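Local atomic coordinates of uncharacterized protein (Pseudomonas aeruginosa UCBPP-PA14, PDB entry 3FD9), a protein that probably represses the type III secretion regulon by blocking self-association and DNA binding of the transcriptional activator ExsA until the anti-antiactivator ExsC intervenes. Residues Trp193-Gly196 / Met197-Leu201; Ser18-Leu21 / Tyr22-Gly26; Val172-Leu175 / Ala176-Glu180; Gln237-Leu240 / His241-Leu245. All blocks are in the same frame, centred on the assembly; numbering follows the deposited sequence.

Contact 1. Residues Trp193-Gly196 / Met197-Leu201; sequences WQRG and MATLL
Trp193 and Met197 both carry CG anti to the backbone N (chi1 163° and -177°), which turns the indole and the residue one helical turn later the same way, side by side. Met197, built as selenomethionine, then bends at chi2 and chi3, and this fold in the chain brings CE to the six-membered part of the indole. Met197 CE lies 3.6 Å from Trp193 CH2 and 3.8 Å from Trp193 CZ2, approaching the ring obliquely. A long, flexible, weakly polar chain suits this place because it can mould itself to a rigid, flat neighbour. Tyr108 stacks on the Trp193 ring, Met197 packs on Leu104 of helix 96-115, and Met39 of the second subunit touches both residues.

The backbone beneath follows the helical pattern, with Ala198 N bonded to Gln194 O at 3.0 Å and Leu200 N to Gly196 O at 3.1 Å. Arg195 O takes two donors from one residue: Thr199 N at 3.0 Å and Thr199 OG1 at 3.2 Å, the latter above the carbonyl plane. A threonine can thus satisfy its hydroxyl within its own helix. The guanidinium of Arg195 has its partner outside this helix turn: NE bonds to Gly208 O. The i to i+4 pairing is that of an alpha-helix; the apolar face of Met197, Leu200 and Leu201, set on helix 96-115, makes helix 193-203 amphipathic.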
# COMPACT_ATOMS: atom_id res chain seq x y z
N TRP A 193 -28.34 13.51 6.50
CA TRP A 193 -27.38 12.58 5.90
C TRP A 193 -26.27 12.29 6.89
O TRP A 193 -25.91 11.14 7.09
CB TRP A 193 -26.83 13.14 4.59
CG TRP A 193 -25.57 12.49 4.08
CD1 TRP A 193 -24.31 13.03 4.07
CD2 TRP A 193 -25.44 11.19 3.49
NE1 TRP A 193 -23.42 12.15 3.52
CE2 TRP A 193 -24.09 11.02 3.15
CE3 TRP A 193 -26.35 10.17 3.21
CZ2 TRP A 193 -23.61 9.85 2.55
CZ3 TRP A 193 -25.88 9.02 2.62
CH2 TRP A 193 -24.52 8.87 2.29
N GLN A 194 -25.73 13.32 7.53
CA GLN A 194 -24.72 13.15 8.57
C GLN A 194 -25.23 12.24 9.68
O GLN A 194 -24.70 11.14 9.90
CB GLN A 194 -24.37 14.51 9.18
CG GLN A 194 -23.79 15.51 8.20
CD GLN A 194 -22.29 15.34 8.01
OE1 GLN A 194 -21.61 14.79 8.88
NE2 GLN A 194 -21.78 15.82 6.87
N ARG A 195 -26.25 12.71 10.38
CA ARG A 195 -26.82 11.97 11.50
C ARG A 195 -27.03 10.51 11.15
O ARG A 195 -26.68 9.62 11.93
CB ARG A 195 -28.14 12.59 11.93
CG ARG A 195 -28.68 12.01 13.23
CD ARG A 195 -30.08 12.51 13.52
NE ARG A 195 -31.04 12.02 12.53
CZ ARG A 195 -32.36 12.07 12.68
NH1 ARG A 195 -32.88 12.60 13.79
NH2 ARG A 195 -33.15 11.61 11.73
N GLY A 196 -27.62 10.26 9.98
CA GLY A 196 -27.91 8.91 9.55
C GLY A 196 -26.67 8.05 9.48
O GLY A 196 -26.70 6.87 9.85
N MSE A 197 -25.58 8.64 9.01
CA MSE A 197 -24.34 7.90 8.84
C MSE A 197 -23.71 7.57 10.19
O MSE A 197 -23.18 6.48 10.38
CB MSE A 197 -23.36 8.68 7.97
CG MSE A 197 -22.06 7.95 7.67
SE MSE A 197 -22.32 6.27 6.66
CE MSE A 197 -23.23 6.97 5.06
N ALA A 198 -23.77 8.51 11.12
CA ALA A 198 -23.28 8.29 12.48
C ALA A 198 -24.02 7.15 13.14
O ALA A 198 -23.42 6.27 13.77
CB ALA A 198 -23.43 9.56 13.30
N THR A 199 -25.34 7.16 13.01
CA THR A 199 -26.18 6.15 13.63
C THR A 199 -25.90 4.76 13.09
O THR A 199 -25.69 3.82 13.85
CB THR A 199 -27.66 6.45 13.42
OG1 THR A 199 -27.99 7.68 14.09
CG2 THR A 199 -28.51 5.31 13.96
N LEU A 200 -25.89 4.63 11.77
CA LEU A 200 -25.57 3.35 11.16
C LEU A 200 -24.21 2.85 11.66
O LEU A 200 -24.02 1.65 11.89
CB LEU A 200 -25.54 3.50 9.64
CG LEU A 200 -25.04 2.26 8.91
CD1 LEU A 200 -25.96 1.09 9.22
CD2 LEU A 200 -24.95 2.51 7.41
N LEU A 201 -23.27 3.76 11.82
CA LEU A 201 -21.93 3.39 12.23
C LEU A 201 -21.84 3.03 13.71
O LEU A 201 -20.95 2.28 14.13
CB LEU A 201 -20.96 4.52 11.89
CG LEU A 201 -20.51 4.49 10.43
CD1 LEU A 201 -19.58 5.64 10.13
CD2 LEU A 201 -19.84 3.15 10.13

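Contact 2. Residues Ser18-Leu21 / Tyr22-Gly26; sequences SSSL and YRESG
Leu21 O is gripped by two atoms of one residue, Ser25, whose N donates to it at 3.2 Å while OG adds a weak bond of the same length. With OG placed beside its own backbone N (chi1 -74°), the small hydroxyl can double the main-chain bond at the end of helix 19-24. A straighter bond runs one residue earlier, from Glu24 N to Ser20 O at 2.9 Å, with 171° at the hydrogen.

Ser20 and Glu24 are also joined by a water, which lies 2.6 Å from Ser20 OG and donates to Glu24 OE2 at 2.8 Å. Glu24 reaches it with a chain extended beyond CG, and Arg134 of the third subunit forms a long, weak ion pair with the same carboxylate. Tyr22 packs on helix 52-60, and its OH bonds to Phe49 O of helix 42-50; Ser19 CA meets the edge of its ring.

The helix closes in a Schellman motif, in which Gly26 N bonds back to Arg23 O at 2.9 Å. Gly26 has positive phi, a backbone shape that glycine adopts easily. The chemistry implies a short helix secured by main-chain bonds, to which a weak Ser25 OG bond and the Ser20-Glu24 water add.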
# COMPACT_ATOMS: atom_id res chain seq x y z
N SER A 18 -3.73 0.81 -16.25
CA SER A 18 -2.76 -0.27 -16.14
C SER A 18 -2.76 -0.88 -14.75
O SER A 18 -3.35 -0.34 -13.82
CB SER A 18 -1.36 0.28 -16.43
OG SER A 18 -1.06 1.34 -15.53
N SER A 19 -2.07 -2.02 -14.61
CA SER A 19 -2.02 -2.74 -13.34
C SER A 19 -1.41 -1.88 -12.25
O SER A 19 -1.60 -2.14 -11.06
CB SER A 19 -1.20 -4.02 -13.48
OG SER A 19 0.15 -3.72 -13.78
N SER A 20 -0.68 -0.85 -12.65
CA SER A 20 -0.06 0.06 -11.70
C SER A 20 -1.10 0.86 -10.92
O SER A 20 -0.95 1.08 -9.73
CB SER A 20 0.89 1.00 -12.44
OG SER A 20 1.70 1.70 -11.51
N LEU A 21 -2.16 1.30 -11.60
CA LEU A 21 -3.25 2.00 -10.92
C LEU A 21 -3.85 1.17 -9.80
O LEU A 21 -4.22 1.69 -8.75
CB LEU A 21 -4.37 2.34 -11.92
CG LEU A 21 -4.29 3.68 -12.65
CD1 LEU A 21 -5.33 3.75 -13.76
CD2 LEU A 21 -4.44 4.85 -11.68
N TYR A 22 -3.94 -0.14 -10.03
CA TYR A 22 -4.59 -1.04 -9.09
C TYR A 22 -3.67 -1.41 -7.94
O TYR A 22 -4.12 -1.64 -6.82
CB TYR A 22 -5.07 -2.29 -9.81
CG TYR A 22 -6.23 -2.02 -10.74
CD1 TYR A 22 -6.04 -1.98 -12.12
CD2 TYR A 22 -7.50 -1.78 -10.24
CE1 TYR A 22 -7.10 -1.73 -12.97
CE2 TYR A 22 -8.56 -1.52 -11.08
CZ TYR A 22 -8.36 -1.50 -12.44
OH TYR A 22 -9.42 -1.25 -13.28
N ARG A 23 -2.38 -1.48 -8.23
CA ARG A 23 -1.41 -1.74 -7.19
C ARG A 23 -1.31 -0.52 -6.28
O ARG A 23 -1.44 -0.64 -5.06
CB ARG A 23 -0.06 -2.10 -7.81
CG ARG A 23 -0.03 -3.48 -8.46
CD ARG A 23 0.47 -4.56 -7.51
NE ARG A 23 0.17 -4.27 -6.11
CZ ARG A 23 1.07 -3.92 -5.20
NH1 ARG A 23 2.36 -3.82 -5.52
NH2 ARG A 23 0.68 -3.68 -3.95
N GLU A 24 -1.10 0.66 -6.86
CA GLU A 24 -1.00 1.89 -6.08
C GLU A 24 -2.22 2.14 -5.19
O GLU A 24 -2.10 2.68 -4.09
CB GLU A 24 -0.79 3.09 -6.99
CG GLU A 24 0.59 3.18 -7.61
CD GLU A 24 0.64 4.25 -8.69
OE1 GLU A 24 -0.33 5.04 -8.79
OE2 GLU A 24 1.65 4.31 -9.44
N SER A 25 -3.39 1.77 -5.68
CA SER A 25 -4.64 1.99 -4.96
C SER A 25 -4.96 0.87 -4.00
O SER A 25 -6.04 0.87 -3.40
CB SER A 25 -5.80 2.17 -5.93
OG SER A 25 -5.74 3.43 -6.57
N GLY A 26 -4.05 -0.09 -3.86
CA GLY A 26 -4.24 -1.21 -2.95
C GLY A 26 -5.50 -2.00 -3.25
O GLY A 26 -6.16 -2.52 -2.35
O HOH W 1 3.58 2.28 -9.77

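Contact 3. Residues Val172-Leu175 / Ala176-Glu180; sequences VAEL and AGKLE
Glu174 and Lys178 form an i to i+4 salt bridge on helix 157-189, at a partly exposed edge of the helical hairpin that this helix makes with helix 119-147. The main-chain bonds supply the scaffold: Ala176 N donates to Val172 O at 2.8 Å, Lys178 N to Glu174 O at 2.9 Å and Leu179 N to Leu175 O at 3.0 Å. Gly177 N is less well directed and makes only weak bonds, to Ala173 O and Glu174 O.

Apolar contacts occupy the side that faces the other arm of the hairpin. There Val172 packs on Leu129, Leu175 on Trp122 and Leu179 on Leu126, so branched aliphatic residues suit these positions. Leu179 CD1 also lies against its own helix, 3.5 Å from Leu175 O.

The charged pair works differently. Both chains are extended beyond CG and run side by side, the glutamate with CG anti to its main-chain nitrogen (chi1 166°) and the lysine with CG beside its own (chi1 -62°). Opposite charges one turn apart suit this edge, where Glu174 is exposed and Lys178 also touches Trp122, although the bond is weak: Lys178 NZ and CE both stand 3.4 Å from Glu174 OE2.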
# COMPACT_ATOMS: atom_id res chain seq x y z
N VAL A 172 -7.61 25.17 -8.15
CA VAL A 172 -8.06 24.42 -6.99
C VAL A 172 -9.00 25.30 -6.16
O VAL A 172 -10.07 24.86 -5.75
CB VAL A 172 -6.88 23.91 -6.13
CG1 VAL A 172 -7.36 23.47 -4.76
CG2 VAL A 172 -6.17 22.77 -6.83
N ALA A 173 -8.60 26.55 -5.95
CA ALA A 173 -9.42 27.49 -5.20
C ALA A 173 -10.80 27.62 -5.82
O ALA A 173 -11.81 27.66 -5.11
CB ALA A 173 -8.74 28.85 -5.13
N GLU A 174 -10.85 27.69 -7.15
CA GLU A 174 -12.11 27.82 -7.86
C GLU A 174 -12.96 26.56 -7.71
O GLU A 174 -14.08 26.62 -7.22
CB GLU A 174 -11.88 28.12 -9.34
CG GLU A 174 -13.12 27.94 -10.20
CD GLU A 174 -12.90 28.33 -11.65
OE1 GLU A 174 -11.92 29.05 -11.94
OE2 GLU A 174 -13.71 27.91 -12.51
N LEU A 175 -12.41 25.43 -8.15
CA LEU A 175 -13.08 24.15 -8.00
C LEU A 175 -13.60 23.98 -6.57
O LEU A 175 -14.79 23.74 -6.36
CB LEU A 175 -12.14 23.00 -8.35
CG LEU A 175 -12.03 22.57 -9.81
CD1 LEU A 175 -13.40 22.20 -10.36
CD2 LEU A 175 -11.39 23.66 -10.66
N ALA A 176 -12.71 24.10 -5.60
CA ALA A 176 -13.10 23.99 -4.20
C ALA A 176 -14.23 24.97 -3.88
O ALA A 176 -15.04 24.71 -2.99
CB ALA A 176 -11.91 24.24 -3.29
N GLY A 177 -14.28 26.08 -4.60
CA GLY A 177 -15.31 27.08 -4.39
C GLY A 177 -16.67 26.58 -4.86
O GLY A 177 -17.64 26.60 -4.09
N LYS A 178 -16.73 26.15 -6.11
CA LYS A 178 -17.96 25.61 -6.68
C LYS A 178 -18.49 24.45 -5.84
O LYS A 178 -19.69 24.32 -5.62
CB LYS A 178 -17.72 25.12 -8.10
CG LYS A 178 -17.28 26.18 -9.09
CD LYS A 178 -16.94 25.54 -10.44
CE LYS A 178 -16.70 26.56 -11.54
NZ LYS A 178 -16.39 25.90 -12.83
N LEU A 179 -17.58 23.60 -5.37
CA LEU A 179 -17.95 22.42 -4.61
C LEU A 179 -18.44 22.79 -3.22
O LEU A 179 -19.27 22.10 -2.63
CB LEU A 179 -16.78 21.45 -4.51
CG LEU A 179 -16.40 20.70 -5.79
CD1 LEU A 179 -14.96 20.25 -5.74
CD2 LEU A 179 -17.32 19.51 -6.00
N GLU A 180 -17.90 23.88 -2.67
CA GLU A 180 -18.33 24.32 -1.35
C GLU A 180 -19.76 24.81 -1.45
O GLU A 180 -20.59 24.54 -0.59
CB GLU A 180 -17.41 25.42 -0.82
CG GLU A 180 -17.13 25.32 0.68
CD GLU A 180 -18.39 25.38 1.52
OE1 GLU A 180 -19.12 26.39 1.44
OE2 GLU A 180 -18.65 24.42 2.27

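Contact 4. Residues Gln237-Leu240 / His241-Leu245; sequences QAWL and HERNL
Arg243 lays its guanidinium flat on the indole of Trp239, with the two planes only 21° apart and their centres 3.6 Å from each other. The two chains cross obliquely, so that NE sits over the middle of the ring and CZ over its five-membered part, a cation-pi contact. One atom back toward the backbone, Arg243 CD makes a CH-pi contact with the six-membered part, 4.0 Å from its centroid. Arg243 NH2 lies over the ring face near Trp239 NE1; both are donors, so the closeness belongs to the stack and is no hydrogen bond.

A bend at chi3 (-93°) turns the guanidinium over the ring. Its rotation is set by a nearly straight bond from Arg243 NE to Trp239 O, 3.2 Å long with 168° at the hydrogen; this oxygen lies at the guanidinium edge, in its plane. One residue thus supplies both a broad pi face and a carbonyl, a combination well matched to arginine, which is flat, charged and rich in N-H groups. Trp110 of helix 96-115 meets the indole edge-to-face.

These residues stand where helix 232-241 ends in a Schellman motif, with Leu245 N returning to Leu240 O at 2.8 Å and Asn244 N to His241 O at 2.8 Å. Asn244 takes the positive phi at this C-prime position, a backbone shape asparagine tolerates better than most residues.

The turn carries Leu245 back across Leu240 at about a right angle, with Leu245 CD1 4.0 Å from Leu240 CD2. Leu245 CD1 also approaches Trp239 CZ3 at 4.2 Å, while Leu240 packs on Val107 and Phe252.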
# COMPACT_ATOMS: atom_id res chain seq x y z
N GLN A 237 -31.44 -3.94 -5.82
CA GLN A 237 -30.49 -4.31 -6.87
C GLN A 237 -30.92 -3.66 -8.17
O GLN A 237 -30.14 -2.97 -8.81
CB GLN A 237 -30.40 -5.84 -7.02
CG GLN A 237 -29.17 -6.32 -7.78
CD GLN A 237 -29.39 -6.38 -9.28
OE1 GLN A 237 -30.52 -6.22 -9.76
NE2 GLN A 237 -28.32 -6.62 -10.03
N ALA A 238 -32.18 -3.86 -8.53
CA ALA A 238 -32.73 -3.32 -9.77
C ALA A 238 -32.63 -1.80 -9.83
O ALA A 238 -32.34 -1.23 -10.88
CB ALA A 238 -34.18 -3.74 -9.93
N TRP A 239 -32.89 -1.15 -8.70
CA TRP A 239 -32.86 0.31 -8.65
C TRP A 239 -31.46 0.81 -8.97
O TRP A 239 -31.29 1.71 -9.78
CB TRP A 239 -33.27 0.80 -7.26
CG TRP A 239 -33.58 2.25 -7.22
CD1 TRP A 239 -34.79 2.83 -7.47
CD2 TRP A 239 -32.69 3.32 -6.89
NE1 TRP A 239 -34.70 4.20 -7.32
CE2 TRP A 239 -33.42 4.52 -6.96
CE3 TRP A 239 -31.33 3.38 -6.54
CZ2 TRP A 239 -32.85 5.76 -6.71
CZ3 TRP A 239 -30.77 4.62 -6.29
CH2 TRP A 239 -31.53 5.79 -6.37
N LEU A 240 -30.46 0.21 -8.33
CA LEU A 240 -29.08 0.63 -8.49
C LEU A 240 -28.65 0.36 -9.91
O LEU A 240 -28.01 1.19 -10.55
CB LEU A 240 -28.17 -0.13 -7.54
CG LEU A 240 -28.39 0.08 -6.05
CD1 LEU A 240 -27.49 -0.85 -5.24
CD2 LEU A 240 -28.11 1.53 -5.69
N HIS A 241 -29.01 -0.82 -10.39
CA HIS A 241 -28.64 -1.25 -11.73
C HIS A 241 -29.14 -0.30 -12.82
O HIS A 241 -28.38 0.13 -13.67
CB HIS A 241 -29.16 -2.66 -11.98
CG HIS A 241 -28.54 -3.32 -13.17
ND1 HIS A 241 -29.29 -3.95 -14.14
CD2 HIS A 241 -27.25 -3.44 -13.55
CE1 HIS A 241 -28.48 -4.44 -15.07
NE2 HIS A 241 -27.24 -4.13 -14.73
N GLU A 242 -30.42 0.04 -12.78
CA GLU A 242 -31.00 0.93 -13.78
C GLU A 242 -30.36 2.30 -13.80
O GLU A 242 -30.69 3.15 -14.63
CB GLU A 242 -32.50 1.06 -13.56
CG GLU A 242 -33.31 -0.05 -14.22
CD GLU A 242 -34.62 -0.31 -13.52
OE1 GLU A 242 -35.29 0.67 -13.11
OE2 GLU A 242 -34.99 -1.50 -13.38
N ARG A 243 -29.43 2.52 -12.87
CA ARG A 243 -28.77 3.80 -12.73
C ARG A 243 -27.26 3.60 -12.75
O ARG A 243 -26.48 4.50 -12.41
CB ARG A 243 -29.22 4.48 -11.44
CG ARG A 243 -30.37 5.42 -11.63
CD ARG A 243 -31.13 5.64 -10.34
NE ARG A 243 -32.25 4.71 -10.20
CZ ARG A 243 -33.52 5.04 -10.38
NH1 ARG A 243 -33.86 6.29 -10.70
NH2 ARG A 243 -34.47 4.12 -10.23
N ASN A 244 -26.85 2.40 -13.14
CA ASN A 244 -25.44 2.12 -13.32
C ASN A 244 -24.67 2.27 -12.01
O ASN A 244 -23.52 2.72 -12.00
CB ASN A 244 -24.87 3.07 -14.38
CG ASN A 244 -23.54 2.62 -14.90
OD1 ASN A 244 -23.33 1.43 -15.18
ND2 ASN A 244 -22.61 3.56 -15.04
N LEU A 245 -25.31 1.89 -10.90
CA LEU A 245 -24.65 1.92 -9.60
C LEU A 245 -24.29 0.52 -9.13
O LEU A 245 -23.77 0.33 -8.04
CB LEU A 245 -25.49 2.64 -8.55
CG LEU A 245 -25.93 4.05 -8.92
CD1 LEU A 245 -26.88 4.60 -7.86
CD2 LEU A 245 -24.75 4.98 -9.13

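From the N terminus the contacts come in the order 2, 3, 1, 4. Each spans neighbouring turns of one short stretch, so none closes a long loop, and they lie in series without nesting or crossing. Contact 2 spans the whole short helix 19-24 and its C-terminal cap, and contact 3 lies in the second arm of the helical hairpin. Contact 1 occupies the next helix after that arm, its nearest atoms about 10 Å from contact 3. Contact 4 ends helix 232-241, its centre about 23 Å from that of contact 1. Helix 96-115 links these last two, receiving side chains from both. Contacts 1 and 2 lie on opposite sides of the chain's centre.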